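Local atomic coordinates of transketolase (Campylobacter jejuni, PDB entry 3L84), a protein that belongs to the transketolase family of thiamine diphosphate-binding enzymes and assembles as a pair of identical subunits, each with two domains of the thiamine diphosphate-binding class and a C-terminal domain. Residues L46-K51 and Y73-L78; K481-A486 and S493-S498; F126-K131 and G377-G382. All blocks are in the same frame, centred on the assembly; numbering follows the deposited sequence.

Contact 1: residues L46-K51 and Y73-L78; sequences LKHNPK and YSFLHL
Phe75 carries the helix side of this small contact, and its ring reaches two side chains of the loop, Leu46 and His48. The apolar part is the meeting of Leu46 CD2 with the edge of the phenyl ring, 4.0 Å from Phe75 CE2 and close to the ring plane. Phe75 holds its CG anti to the backbone N (chi1 175°), and this carries the ring end nearer to the loop than its CB direction alone would suggest.

The aromatic part has little overlap. The His48 and Phe75 rings lie roughly parallel, planes at 30°, but they are slid so far apart that they scarcely cover each other; His48 NE2 to Phe75 CZ, at 4.0 Å, is the nearest approach.

Polar bonds act within the loop. His48 ND1 gives a weak bond of 3.4 Å to Leu46 O, which lies in the plane of the imidazole, while Leu46 CD2 sits over the centre of one imidazole face. Further on, Lys51 N donates to Asn49 OD1 at 3.0 Å, and Asn49 ND2 is held by Glu301.

Here the connection between helix 30-42 and strand 60-63, shaped by an Asx turn at Asn49, packs on helix 69-79 within the N-terminal thiamine diphosphate-binding domain.

Contact 2: residues K481-A486 and S493-S498; sequences KAWQIA and SAFVLS
A buried aromatic stack, Trp483 on Phe495, pins a helix to a strand in the pyrimidine-binding domain. The two belong to one beta-alpha-beta unit, strand 469-471, helix 476-488 and strand 493-496, in a parallel sheet; helix and strand run nearly antiparallel, at 169°, as expected where a helix returns the chain to start the next parallel strand.

Phe495 rises from the strand toward the helix and fits against three of its residues. On one side the indole of Trp483 lies over the phenyl face in an offset stack: the centroid of the five-membered ring is 4.0 Å from that of Phe495, and the planes are tilted by only 13°. Phe495 CZ sits over the middle of the indole, 3.5 Å from Trp483 CE2, whereas over the phenyl face Trp483 CE2 is offset toward the rim. With chi1 at -65°, CG of Phe495 stands anti to the carbonyl carbon, and the ring projects to the helix. There the methyls of Ala482 and Ala486, one turn apart, approach it obliquely, Ala482 CB at 3.8 Å from Phe495 CE1 and Ala486 CB equally far from Phe495 CZ. The alanines probably help the backbones approach; the CA atoms of Ala486 and Ser493 are 6.1 Å apart.

Beyond the pair, Trp483 packs on helix 340-354 and meets the ring of Phe436, while Phe495 touches Ile438 of the adjacent strand.

At the Ser493 end the Ala486 methyl packs against the hydroxyl, Ala486 CB lying 3.4 Å from Ser493 OG, and the polar link is a water that donates to Ala486 O at 2.9 Å and accepts from Ser493 OG at 2.7 Å.

Contact 3: residues F126-K131 and G377-G382; sequences FAMAAK and GDFVEG
Phe379 pushes its ring from the loop 377-382 against helix 118-137, where selenomethionine Met128 receives it. The selenomethionine methyl lies over one face of the phenyl ring, a CH-pi contact with Met128 CE 4.0 Å from the Phe379 centroid and 18° off the ring normal, displaced toward the rim on the side of CE1. A bend at chi3 (69°) turns that methyl back toward the loop after an extended chi2. The backbone of the same residue meets a different part of the ring: Met128 O lies in the ring plane at its edge, 3.5 Å from Phe379 CZ. One residue of the helix therefore touches both the face and the rim of the phenylalanine. Val380 CB covers the opposite face, and His170 meets the ring edge-to-face.

The helix belongs to the thiamine diphosphate-binding domain and the loop to the pyrimidine-binding domain, so the contact joins two domains of one chain. The loop leads into strand 384-386, whose Ile385 also packs on Met128 and Phe379. Elsewhere in the loop, Asp378 touches Leu192 of the second subunit.

Lys131 and Val380 meet beside this ring. A cis peptide links Phe379 to Val380, and at both residues the bond from CA to CB is directed toward the helix. Val380 CG2, anti to its own backbone N, comes 3.5 Å from Lys131 O and 4.1 Å from Lys131 CB. Beyond CB the lysine chain bends at chi2 and leads away from the loop, its NZ forming a salt bridge with Asp173. The next residue, Lys132, does reach the loop, hydrogen-bonding through NZ to the carbonyl oxygens of Val380 and Gly382.

Contacts 1 and 2 are buried and each stays within one domain, the first in the thiamine diphosphate-binding domain, the second in the pyrimidine-binding domain; contact 3 is only partly buried and bridges those two domains. Contacts 1 and 2 lie on opposite sides of the chain's centre, their own centres 38 Å apart, and no two of the contacts touch or share a helix or strand. A phenylalanine serves all three, but differently: at a leucine and a barely overlapping histidine in contact 1, in a true offset stack in contact 2, under a selenomethionine methyl in contact 3. No direct hydrogen bond joins the paired segments, though a water bridges contact 2 and neighbouring Lys132 bonds to the loop of contact 3.

Contact 1: residues L46-K51 and Y73-L78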
loop_
_atom_site.group_PDB
_atom_site.type_symbol
_atom_site.label_atom_id
_atom_site.label_comp_id
_atom_site.label_asym_id
_atom_site.label_seq_id
_atom_site.Cartn_x
_atom_site.Cartn_y
_atom_site.Cartn_z
ATOM N N LEU A 46 11.597 25.721 19.879
ATOM C CA LEU A 46 12.296 25.095 18.769
ATOM C C LEU A 46 13.703 25.643 18.661
ATOM O O LEU A 46 13.914 26.875 18.656
ATOM C CB LEU A 46 11.531 25.387 17.473
ATOM C CG LEU A 46 11.875 24.557 16.252
ATOM C CD1 LEU A 46 11.360 23.129 16.472
ATOM C CD2 LEU A 46 11.298 25.155 14.992
ATOM N N LYS A 47 14.671 24.733 18.585
ATOM C CA LYS A 47 16.065 25.085 18.420
ATOM C C LYS A 47 16.436 24.817 16.960
ATOM O O LYS A 47 16.336 23.675 16.469
ATOM C CB LYS A 47 16.889 24.228 19.359
ATOM C CG LYS A 47 18.360 24.531 19.388
ATOM C CD LYS A 47 19.111 23.403 20.093
ATOM C CE LYS A 47 19.112 22.131 19.270
ATOM N NZ LYS A 47 20.165 21.241 19.682
ATOM N N HIS A 48 16.800 25.860 16.247
ATOM C CA HIS A 48 17.032 25.797 14.805
ATOM C C HIS A 48 17.776 27.028 14.335
ATOM O O HIS A 48 17.717 28.081 14.973
ATOM C CB HIS A 48 15.696 25.621 14.052
ATOM C CG HIS A 48 14.729 26.772 14.117
ATOM N ND1 HIS A 48 14.214 27.333 15.278
ATOM C CD2 HIS A 48 14.115 27.404 13.098
ATOM C CE1 HIS A 48 13.354 28.293 14.947
ATOM N NE2 HIS A 48 13.264 28.338 13.628
ATOM N N ASN A 49 18.493 26.877 13.231
ATOM C CA ASN A 49 19.196 27.984 12.601
ATOM C C ASN A 49 18.601 28.267 11.212
ATOM O O ASN A 49 18.875 27.551 10.267
ATOM C CB ASN A 49 20.691 27.711 12.470
ATOM C CG ASN A 49 21.422 28.923 11.966
ATOM O OD1 ASN A 49 20.774 29.940 11.620
ATOM N ND2 ASN A 49 22.742 28.877 11.981
ATOM N N PRO A 50 17.734 29.293 11.107
ATOM C CA PRO A 50 17.126 29.623 9.819
ATOM C C PRO A 50 18.151 29.844 8.696
ATOM O O PRO A 50 17.818 29.666 7.533
ATOM C CB PRO A 50 16.333 30.899 10.142
ATOM C CG PRO A 50 16.043 30.824 11.584
ATOM C CD PRO A 50 17.308 30.210 12.174
ATOM N N LYS A 51 19.372 30.268 9.020
ATOM C CA LYS A 51 20.382 30.520 7.994
ATOM C C LYS A 51 21.231 29.273 7.714
ATOM O O LYS A 51 22.076 29.283 6.809
ATOM C CB LYS A 51 21.282 31.690 8.400
ATOM C CG LYS A 51 20.521 32.980 8.656
ATOM C CD LYS A 51 19.705 33.448 7.459
ATOM C CE LYS A 51 19.187 34.882 7.666
ATOM N NZ LYS A 51 18.088 35.282 6.710
ATOM N N TYR A 73 4.852 27.630 5.770
ATOM C CA TYR A 73 5.532 28.650 4.970
ATOM C C TYR A 73 5.528 30.011 5.673
ATOM O O TYR A 73 6.526 30.726 5.648
ATOM C CB TYR A 73 4.840 28.776 3.616
ATOM C CG TYR A 73 4.883 27.548 2.744
ATOM C CD1 TYR A 73 5.901 26.649 2.818
ATOM C CD2 TYR A 73 3.881 27.301 1.820
ATOM C CE1 TYR A 73 5.927 25.524 1.988
ATOM C CE2 TYR A 73 3.901 26.217 0.983
ATOM C CZ TYR A 73 4.895 25.314 1.078
ATOM O OH TYR A 73 4.927 24.198 0.247
ATOM N N SER A 74 4.418 30.356 6.308
ATOM C CA SER A 74 4.361 31.603 7.065
ATOM C C SER A 74 5.441 31.638 8.149
ATOM O O SER A 74 6.169 32.639 8.291
ATOM C CB SER A 74 2.996 31.759 7.692
ATOM O OG SER A 74 1.940 31.917 6.746
ATOM N N PHE A 75 5.542 30.533 8.897
ATOM C CA PHE A 75 6.529 30.410 9.962
ATOM C C PHE A 75 7.964 30.459 9.430
ATOM O O PHE A 75 8.819 31.133 10.004
ATOM C CB PHE A 75 6.274 29.125 10.737
ATOM C CG PHE A 75 7.313 28.836 11.779
ATOM C CD1 PHE A 75 7.450 29.662 12.870
ATOM C CD2 PHE A 75 8.203 27.801 11.619
ATOM C CE1 PHE A 75 8.445 29.424 13.821
ATOM C CE2 PHE A 75 9.182 27.561 12.581
ATOM C CZ PHE A 75 9.280 28.371 13.672
ATOM N N LEU A 76 8.241 29.783 8.319
ATOM C CA LEU A 76 9.611 29.817 7.755
ATOM C C LEU A 76 9.972 31.233 7.321
ATOM O O LEU A 76 11.081 31.726 7.589
ATOM C CB LEU A 76 9.748 28.842 6.592
ATOM C CG LEU A 76 9.580 27.371 6.926
ATOM C CD1 LEU A 76 9.657 26.489 5.655
ATOM C CD2 LEU A 76 10.625 26.879 7.949
ATOM N N HIS A 77 9.045 31.931 6.663
ATOM C CA HIS A 77 9.301 33.308 6.248
ATOM C C HIS A 77 9.565 34.210 7.467
ATOM O O HIS A 77 10.524 34.973 7.525
ATOM C CB HIS A 77 8.110 33.877 5.471
ATOM C CG HIS A 77 8.311 35.308 5.121
ATOM N ND1 HIS A 77 7.601 36.355 5.673
ATOM C CD2 HIS A 77 9.265 35.866 4.344
ATOM C CE1 HIS A 77 8.081 37.497 5.199
ATOM N NE2 HIS A 77 9.098 37.225 4.404
ATOM N N LEU A 78 8.682 34.130 8.447
ATOM C CA LEU A 78 8.789 34.983 9.634
ATOM C C LEU A 78 10.057 34.727 10.429
ATOM O O LEU A 78 10.604 35.648 11.033
ATOM C CB LEU A 78 7.579 34.796 10.542
ATOM C CG LEU A 78 6.284 35.393 9.985
ATOM C CD1 LEU A 78 5.052 34.769 10.676
ATOM C CD2 LEU A 78 6.271 36.914 10.164
#

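Contact 2: residues K481-A486 and S493-S498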
loop_
_atom_site.group_PDB
_atom_site.type_symbol
_atom_site.label_atom_id
_atom_site.label_comp_id
_atom_site.label_asym_id
_atom_site.label_seq_id
_atom_site.Cartn_x
_atom_site.Cartn_y
_atom_site.Cartn_z
ATOM N N LYS A 481 27.418 -4.412 -9.973
ATOM C CA LYS A 481 27.419 -3.247 -10.855
ATOM C C LYS A 481 26.193 -2.360 -10.581
ATOM O O LYS A 481 26.294 -1.125 -10.637
ATOM C CB LYS A 481 27.489 -3.688 -12.320
ATOM C CG LYS A 481 28.818 -4.305 -12.691
ATOM C CD LYS A 481 28.753 -4.953 -14.065
ATOM C CE LYS A 481 30.065 -5.545 -14.549
ATOM N NZ LYS A 481 29.795 -6.321 -15.823
ATOM N N ALA A 482 25.066 -2.992 -10.246
ATOM C CA ALA A 482 23.852 -2.256 -9.918
ATOM C C ALA A 482 24.074 -1.410 -8.666
ATOM O O ALA A 482 23.670 -0.256 -8.630
ATOM C CB ALA A 482 22.681 -3.212 -9.679
ATOM N N TRP A 483 24.683 -1.970 -7.618
ATOM C CA TRP A 483 24.993 -1.190 -6.419
ATOM C C TRP A 483 25.931 -0.026 -6.722
ATOM O O TRP A 483 25.773 1.064 -6.164
ATOM C CB TRP A 483 25.569 -2.090 -5.333
ATOM C CG TRP A 483 24.494 -2.655 -4.448
ATOM C CD1 TRP A 483 23.984 -3.916 -4.457
ATOM C CD2 TRP A 483 23.770 -1.921 -3.444
ATOM N NE1 TRP A 483 23.011 -4.020 -3.480
ATOM C CE2 TRP A 483 22.849 -2.813 -2.866
ATOM C CE3 TRP A 483 23.792 -0.602 -3.008
ATOM C CZ2 TRP A 483 21.993 -2.439 -1.840
ATOM C CZ3 TRP A 483 22.936 -0.216 -1.993
ATOM C CH2 TRP A 483 22.038 -1.126 -1.415
ATOM N N GLN A 484 26.950 -0.255 -7.560
ATOM C CA GLN A 484 27.875 0.827 -7.882
ATOM C C GLN A 484 27.131 1.994 -8.521
ATOM O O GLN A 484 27.381 3.148 -8.210
ATOM C CB GLN A 484 29.040 0.314 -8.731
ATOM C CG GLN A 484 29.964 -0.627 -7.954
ATOM C CD GLN A 484 30.975 -1.326 -8.816
ATOM O OE1 GLN A 484 30.639 -1.895 -9.837
ATOM N NE2 GLN A 484 32.250 -1.308 -8.364
ATOM N N ILE A 485 26.194 1.687 -9.414
ATOM C CA ILE A 485 25.345 2.730 -9.989
ATOM C C ILE A 485 24.429 3.353 -8.949
ATOM O O ILE A 485 24.327 4.594 -8.866
ATOM C CB ILE A 485 24.513 2.168 -11.153
ATOM C CG1 ILE A 485 25.413 1.661 -12.280
ATOM C CG2 ILE A 485 23.516 3.226 -11.670
ATOM C CD1 ILE A 485 24.771 0.566 -13.160
ATOM N N ALA A 486 23.768 2.534 -8.154
ATOM C CA ALA A 486 22.812 3.054 -7.182
ATOM C C ALA A 486 23.454 4.017 -6.187
ATOM O O ALA A 486 22.855 5.050 -5.843
ATOM C CB ALA A 486 22.165 1.925 -6.423
ATOM N N SER A 493 16.834 3.544 -5.486
ATOM C CA SER A 493 16.866 2.311 -6.278
ATOM C C SER A 493 16.200 1.162 -5.545
ATOM O O SER A 493 16.242 1.079 -4.299
ATOM C CB SER A 493 18.310 1.873 -6.558
ATOM O OG SER A 493 19.045 2.756 -7.423
ATOM N N ALA A 494 15.585 0.260 -6.318
ATOM C CA ALA A 494 15.107 -0.996 -5.853
ATOM C C ALA A 494 15.952 -2.117 -6.456
ATOM O O ALA A 494 16.395 -2.018 -7.606
ATOM C CB ALA A 494 13.647 -1.215 -6.241
ATOM N N PHE A 495 16.153 -3.178 -5.688
ATOM C CA PHE A 495 16.844 -4.389 -6.090
ATOM C C PHE A 495 15.837 -5.530 -6.031
ATOM O O PHE A 495 15.308 -5.860 -4.966
ATOM C CB PHE A 495 18.032 -4.630 -5.164
ATOM C CG PHE A 495 19.081 -3.570 -5.274
ATOM C CD1 PHE A 495 20.155 -3.704 -6.144
ATOM C CD2 PHE A 495 18.963 -2.418 -4.584
ATOM C CE1 PHE A 495 21.122 -2.688 -6.223
ATOM C CE2 PHE A 495 19.903 -1.425 -4.686
ATOM C CZ PHE A 495 20.970 -1.561 -5.508
ATOM N N VAL A 496 15.582 -6.127 -7.193
ATOM C CA VAL A 496 14.583 -7.176 -7.365
ATOM C C VAL A 496 15.340 -8.498 -7.543
ATOM O O VAL A 496 16.071 -8.672 -8.532
ATOM C CB VAL A 496 13.679 -6.845 -8.536
ATOM C CG1 VAL A 496 12.690 -8.009 -8.869
ATOM C CG2 VAL A 496 12.913 -5.536 -8.332
ATOM N N LEU A 497 15.219 -9.355 -6.534
ATOM C CA LEU A 497 16.161 -10.431 -6.298
ATOM C C LEU A 497 15.446 -11.788 -6.207
ATOM O O LEU A 497 14.323 -11.884 -5.701
ATOM C CB LEU A 497 16.919 -10.143 -5.004
ATOM C CG LEU A 497 17.640 -8.787 -4.987
ATOM C CD1 LEU A 497 17.981 -8.405 -3.560
ATOM C CD2 LEU A 497 18.824 -8.760 -5.915
ATOM N N SER A 498 16.125 -12.853 -6.647
ATOM C CA SER A 498 15.536 -14.179 -6.679
ATOM C C SER A 498 15.665 -14.946 -5.392
ATOM O O SER A 498 16.660 -14.780 -4.651
ATOM C CB SER A 498 16.149 -15.008 -7.809
ATOM O OG SER A 498 17.488 -15.391 -7.502
HETATM O O HOH W 1 20.005 4.687 -5.759
#

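Contact 3: residues F126-K131 and G377-G382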
loop_
_atom_site.group_PDB
_atom_site.type_symbol
_atom_site.label_atom_id
_atom_site.label_comp_id
_atom_site.label_asym_id
_atom_site.label_seq_id
_atom_site.Cartn_x
_atom_site.Cartn_y
_atom_site.Cartn_z
ATOM N N PHE A 126 12.894 10.100 12.224
ATOM C CA PHE A 126 13.883 11.107 12.649
ATOM C C PHE A 126 14.312 10.880 14.088
ATOM O O PHE A 126 15.467 11.097 14.392
ATOM C CB PHE A 126 13.321 12.526 12.483
ATOM C CG PHE A 126 13.307 13.052 11.074
ATOM C CD1 PHE A 126 14.421 13.063 10.294
ATOM C CD2 PHE A 126 12.137 13.583 10.558
ATOM C CE1 PHE A 126 14.413 13.577 8.966
ATOM C CE2 PHE A 126 12.108 14.078 9.241
ATOM C CZ PHE A 126 13.247 14.092 8.459
ATOM N N ALA A 127 13.408 10.444 14.957
ATOM C CA ALA A 127 13.706 10.198 16.361
ATOM C C ALA A 127 14.615 8.939 16.494
ATOM O O ALA A 127 15.569 8.950 17.280
ATOM C CB ALA A 127 12.435 10.080 17.155
HETATM N N MSE A 128 14.334 7.899 15.704
HETATM C CA MSE A 128 15.218 6.719 15.707
HETATM C C MSE A 128 16.587 7.074 15.154
HETATM O O MSE A 128 17.626 6.637 15.666
HETATM C CB MSE A 128 14.610 5.610 14.878
HETATM C CG MSE A 128 13.365 4.984 15.510
HETATM SE SE MSE A 128 12.591 3.487 14.605
HETATM C CE MSE A 128 13.997 2.189 14.940
ATOM N N ALA A 129 16.600 7.813 14.047
ATOM C CA ALA A 129 17.849 8.274 13.424
ATOM C C ALA A 129 18.676 9.090 14.410
ATOM O O ALA A 129 19.866 8.880 14.548
ATOM C CB ALA A 129 17.579 9.069 12.152
ATOM N N ALA A 130 18.023 9.953 15.172
ATOM C CA ALA A 130 18.705 10.764 16.164
ATOM C C ALA A 130 19.276 9.871 17.276
ATOM O O ALA A 130 20.392 10.105 17.741
ATOM C CB ALA A 130 17.736 11.772 16.757
ATOM N N LYS A 131 18.518 8.869 17.729
ATOM C CA LYS A 131 19.090 7.937 18.685
ATOM C C LYS A 131 20.320 7.206 18.159
ATOM O O LYS A 131 21.302 7.021 18.910
ATOM C CB LYS A 131 18.046 6.930 19.170
ATOM C CG LYS A 131 16.983 7.533 20.075
ATOM C CD LYS A 131 17.495 8.131 21.369
ATOM C CE LYS A 131 16.358 8.577 22.295
ATOM N NZ LYS A 131 16.855 9.036 23.617
ATOM N N GLY A 377 25.513 -6.183 15.087
ATOM C CA GLY A 377 24.669 -5.859 16.227
ATOM C C GLY A 377 23.296 -5.322 15.857
ATOM O O GLY A 377 23.011 -5.033 14.685
ATOM N N ASP A 378 22.451 -5.205 16.878
ATOM C CA ASP A 378 21.078 -4.704 16.744
ATOM C C ASP A 378 20.972 -3.240 17.139
ATOM O O ASP A 378 21.640 -2.771 18.076
ATOM C CB ASP A 378 20.112 -5.503 17.648
ATOM C CG ASP A 378 19.838 -6.921 17.136
ATOM O OD1 ASP A 378 20.196 -7.249 15.989
ATOM O OD2 ASP A 378 19.279 -7.702 17.935
ATOM N N PHE A 379 20.097 -2.523 16.450
ATOM C CA PHE A 379 19.785 -1.142 16.818
ATOM C C PHE A 379 19.385 -1.084 18.283
ATOM O O PHE A 379 18.710 -1.982 18.753
ATOM C CB PHE A 379 18.624 -0.678 15.918
ATOM C CG PHE A 379 18.124 0.737 16.196
ATOM C CD1 PHE A 379 17.271 0.986 17.254
ATOM C CD2 PHE A 379 18.535 1.827 15.404
ATOM C CE1 PHE A 379 16.832 2.288 17.539
ATOM C CE2 PHE A 379 18.058 3.128 15.693
ATOM C CZ PHE A 379 17.237 3.334 16.751
ATOM N N VAL A 380 19.781 -0.079 19.053
ATOM C CA VAL A 380 20.499 1.126 18.637
ATOM C C VAL A 380 22.014 0.984 18.627
ATOM O O VAL A 380 22.705 1.747 17.938
ATOM C CB VAL A 380 20.114 2.315 19.573
ATOM C CG1 VAL A 380 20.815 2.207 20.910
ATOM C CG2 VAL A 380 20.410 3.646 18.869
ATOM N N GLU A 381 22.567 0.021 19.348
ATOM C CA GLU A 381 24.023 -0.090 19.459
ATOM C C GLU A 381 24.689 -0.526 18.170
ATOM O O GLU A 381 25.821 -0.127 17.861
ATOM C CB GLU A 381 24.411 -1.055 20.588
ATOM C CG GLU A 381 24.124 -0.494 21.962
ATOM C CD GLU A 381 22.703 -0.705 22.427
ATOM O OE1 GLU A 381 21.909 -1.370 21.720
ATOM O OE2 GLU A 381 22.384 -0.183 23.522
ATOM N N GLY A 382 23.969 -1.336 17.413
ATOM C CA GLY A 382 24.427 -1.837 16.120
ATOM C C GLY A 382 23.646 -1.332 14.934
ATOM O O GLY A 382 22.935 -0.322 15.004
#